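Local coordinates for protein catalase (Pseudomonas syringae, PDB 1M7S) that breaks down hydrogen peroxide into water and oxygen with a heme cofactor, shielding the cell from peroxide damage, at residues Val208-Lys213 with Leu255-Leu260. Residues are numbered along the deposited sequence; the frame is centred on the assembly and turned at random.
Sequences VKFHWK and LYVQVL
Val208-Lys213 and Leu255-Leu260 run antiparallel as neighbouring strands of the catalase beta barrel, their axes 163° apart, and Lys209 with Gln258 and His211 with Tyr256 each close a pair of backbone hydrogen bonds, the straightest being Tyr256 N to His211 O at 2.8 Å. On the hydrophobic face, Leu255 lays its CD1 methyl on the six-membered ring of Trp212 in a CH-pi contact, 4.0 Å from the ring centroid; Phe108 stacks on the same indole. Further along, Phe210 and Val257 lie side by side, with Phe210 CD1 3.6 Å from Val257 CG1. Because Val208 CG1 stands anti to the backbone N (chi1 177°), it presses against Val257, reaching Val257 CB at a tight 3.4 Å. The other face is more polar, although Lys213 CB lies 3.9 Å from Tyr256 CE1. Gln258 OE1 rests against the aliphatic chain of Lys209, 3.9 Å from Lys209 CB, while Lys209 NZ bonds to the carbonyls of Lys277 and Val193, and Gln258 NE2 to those of Val282 and Trp279. His211 is held at both ring nitrogens, by Asp189 and Glu284, which probably fixes its rotation and may favour a protonated imidazole. The pair thus joins hydrophobic packing, probably inside the barrel, to a face of bound polar groups.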
loop_
_atom_site.group_PDB
_atom_site.type_symbol
_atom_site.label_atom_id
_atom_site.label_comp_id
_atom_site.label_asym_id
_atom_site.label_seq_id
_atom_site.Cartn_x
_atom_site.Cartn_y
_atom_site.Cartn_z
ATOM N N VAL A 208 -27.742 -16.209 -22.394
ATOM C CA VAL A 208 -26.953 -16.292 -23.632
ATOM C C VAL A 208 -25.507 -16.687 -23.377
ATOM O O VAL A 208 -24.886 -16.164 -22.442
ATOM C CB VAL A 208 -26.950 -14.845 -24.225
ATOM C CG1 VAL A 208 -26.103 -14.795 -25.463
ATOM C CG2 VAL A 208 -28.363 -14.347 -24.554
ATOM N N LYS A 209 -24.969 -17.526 -24.244
ATOM C CA LYS A 209 -23.549 -17.826 -24.236
ATOM C C LYS A 209 -22.888 -17.068 -25.400
ATOM O O LYS A 209 -23.462 -16.901 -26.474
ATOM C CB LYS A 209 -23.324 -19.309 -24.364
ATOM C CG LYS A 209 -23.517 -19.972 -22.995
ATOM C CD LYS A 209 -23.018 -21.418 -23.164
ATOM C CE LYS A 209 -23.149 -22.100 -21.809
ATOM N NZ LYS A 209 -21.909 -22.732 -21.376
ATOM N N PHE A 210 -21.681 -16.550 -25.200
ATOM C CA PHE A 210 -20.931 -15.806 -26.214
ATOM C C PHE A 210 -19.720 -16.590 -26.703
ATOM O O PHE A 210 -18.997 -17.220 -25.911
ATOM C CB PHE A 210 -20.360 -14.507 -25.611
ATOM C CG PHE A 210 -21.398 -13.506 -25.211
ATOM C CD1 PHE A 210 -21.980 -12.668 -26.176
ATOM C CD2 PHE A 210 -21.806 -13.361 -23.908
ATOM C CE1 PHE A 210 -22.941 -11.750 -25.818
ATOM C CE2 PHE A 210 -22.737 -12.429 -23.538
ATOM C CZ PHE A 210 -23.329 -11.603 -24.492
ATOM N N HIS A 211 -19.435 -16.527 -27.984
ATOM C CA HIS A 211 -18.382 -17.261 -28.654
ATOM C C HIS A 211 -17.699 -16.371 -29.698
ATOM O O HIS A 211 -18.394 -15.952 -30.649
ATOM C CB HIS A 211 -18.969 -18.509 -29.347
ATOM C CG HIS A 211 -18.031 -19.292 -30.228
ATOM N ND1 HIS A 211 -18.435 -19.803 -31.457
ATOM C CD2 HIS A 211 -16.734 -19.644 -30.098
ATOM C CE1 HIS A 211 -17.401 -20.427 -32.021
ATOM N NE2 HIS A 211 -16.351 -20.365 -31.224
ATOM N N TRP A 212 -16.403 -16.194 -29.501
ATOM C CA TRP A 212 -15.618 -15.465 -30.502
ATOM C C TRP A 212 -15.048 -16.522 -31.441
ATOM O O TRP A 212 -14.208 -17.337 -31.042
ATOM C CB TRP A 212 -14.440 -14.705 -29.900
ATOM C CG TRP A 212 -14.708 -13.538 -29.047
ATOM C CD1 TRP A 212 -14.469 -13.469 -27.691
ATOM C CD2 TRP A 212 -15.186 -12.230 -29.421
ATOM N NE1 TRP A 212 -14.780 -12.231 -27.226
ATOM C CE2 TRP A 212 -15.210 -11.434 -28.269
ATOM C CE3 TRP A 212 -15.587 -11.667 -30.639
ATOM C CZ2 TRP A 212 -15.608 -10.104 -28.246
ATOM C CZ3 TRP A 212 -15.995 -10.343 -30.626
ATOM C CH2 TRP A 212 -16.029 -9.541 -29.446
ATOM N N LYS A 213 -15.484 -16.516 -32.708
ATOM C CA LYS A 213 -14.995 -17.480 -33.679
ATOM C C LYS A 213 -13.831 -16.886 -34.464
ATOM O O LYS A 213 -14.002 -15.860 -35.142
ATOM C CB LYS A 213 -16.085 -17.934 -34.670
ATOM C CG LYS A 213 -15.530 -18.963 -35.656
ATOM C CD LYS A 213 -16.612 -19.856 -36.223
ATOM C CE LYS A 213 -15.950 -20.794 -37.253
ATOM N NZ LYS A 213 -15.338 -21.974 -36.571
ATOM N N LEU A 255 -18.431 -12.581 -33.536
ATOM C CA LEU A 255 -19.117 -12.885 -32.268
ATOM C C LEU A 255 -20.450 -13.565 -32.530
ATOM O O LEU A 255 -21.309 -13.035 -33.265
ATOM C CB LEU A 255 -19.347 -11.584 -31.477
ATOM C CG LEU A 255 -20.027 -11.701 -30.110
ATOM C CD1 LEU A 255 -19.164 -12.604 -29.189
ATOM C CD2 LEU A 255 -20.257 -10.336 -29.508
ATOM N N TYR A 256 -20.621 -14.726 -31.907
ATOM C CA TYR A 256 -21.864 -15.467 -31.939
ATOM C C TYR A 256 -22.532 -15.610 -30.566
ATOM O O TYR A 256 -21.844 -15.722 -29.530
ATOM C CB TYR A 256 -21.612 -16.871 -32.492
ATOM C CG TYR A 256 -21.282 -16.953 -33.951
ATOM C CD1 TYR A 256 -19.969 -16.721 -34.365
ATOM C CD2 TYR A 256 -22.239 -17.276 -34.917
ATOM C CE1 TYR A 256 -19.630 -16.798 -35.704
ATOM C CE2 TYR A 256 -21.912 -17.344 -36.265
ATOM C CZ TYR A 256 -20.611 -17.088 -36.640
ATOM O OH TYR A 256 -20.226 -17.135 -37.951
ATOM N N VAL A 257 -23.875 -15.719 -30.587
ATOM C CA VAL A 257 -24.625 -15.992 -29.352
ATOM C C VAL A 257 -25.468 -17.264 -29.463
ATOM O O VAL A 257 -25.905 -17.631 -30.562
ATOM C CB VAL A 257 -25.511 -14.877 -28.815
ATOM C CG1 VAL A 257 -24.650 -13.676 -28.372
ATOM C CG2 VAL A 257 -26.605 -14.422 -29.792
ATOM N N GLN A 258 -25.636 -17.975 -28.330
ATOM C CA GLN A 258 -26.510 -19.131 -28.190
ATOM C C GLN A 258 -27.552 -18.670 -27.184
ATOM O O GLN A 258 -27.170 -18.028 -26.183
ATOM C CB GLN A 258 -25.900 -20.445 -27.654
ATOM C CG GLN A 258 -25.076 -21.174 -28.693
ATOM C CD GLN A 258 -24.410 -22.355 -27.984
ATOM O OE1 GLN A 258 -23.603 -22.072 -27.086
ATOM N NE2 GLN A 258 -24.706 -23.582 -28.371
ATOM N N VAL A 259 -28.835 -18.822 -27.488
ATOM C CA VAL A 259 -29.876 -18.225 -26.664
ATOM C C VAL A 259 -30.867 -19.214 -26.113
ATOM O O VAL A 259 -31.303 -20.042 -26.931
ATOM C CB VAL A 259 -30.674 -17.210 -27.554
ATOM C CG1 VAL A 259 -31.796 -16.467 -26.865
ATOM C CG2 VAL A 259 -29.745 -16.172 -28.160
ATOM N N LEU A 260 -31.169 -19.122 -24.827
ATOM C CA LEU A 260 -32.205 -19.942 -24.215
ATOM C C LEU A 260 -33.086 -19.067 -23.328
ATOM O O LEU A 260 -32.663 -18.097 -22.668
ATOM C CB LEU A 260 -31.676 -21.072 -23.336
ATOM C CG LEU A 260 -30.933 -22.239 -23.975
ATOM C CD1 LEU A 260 -30.333 -23.162 -22.918
ATOM C CD2 LEU A 260 -31.843 -23.050 -24.867
#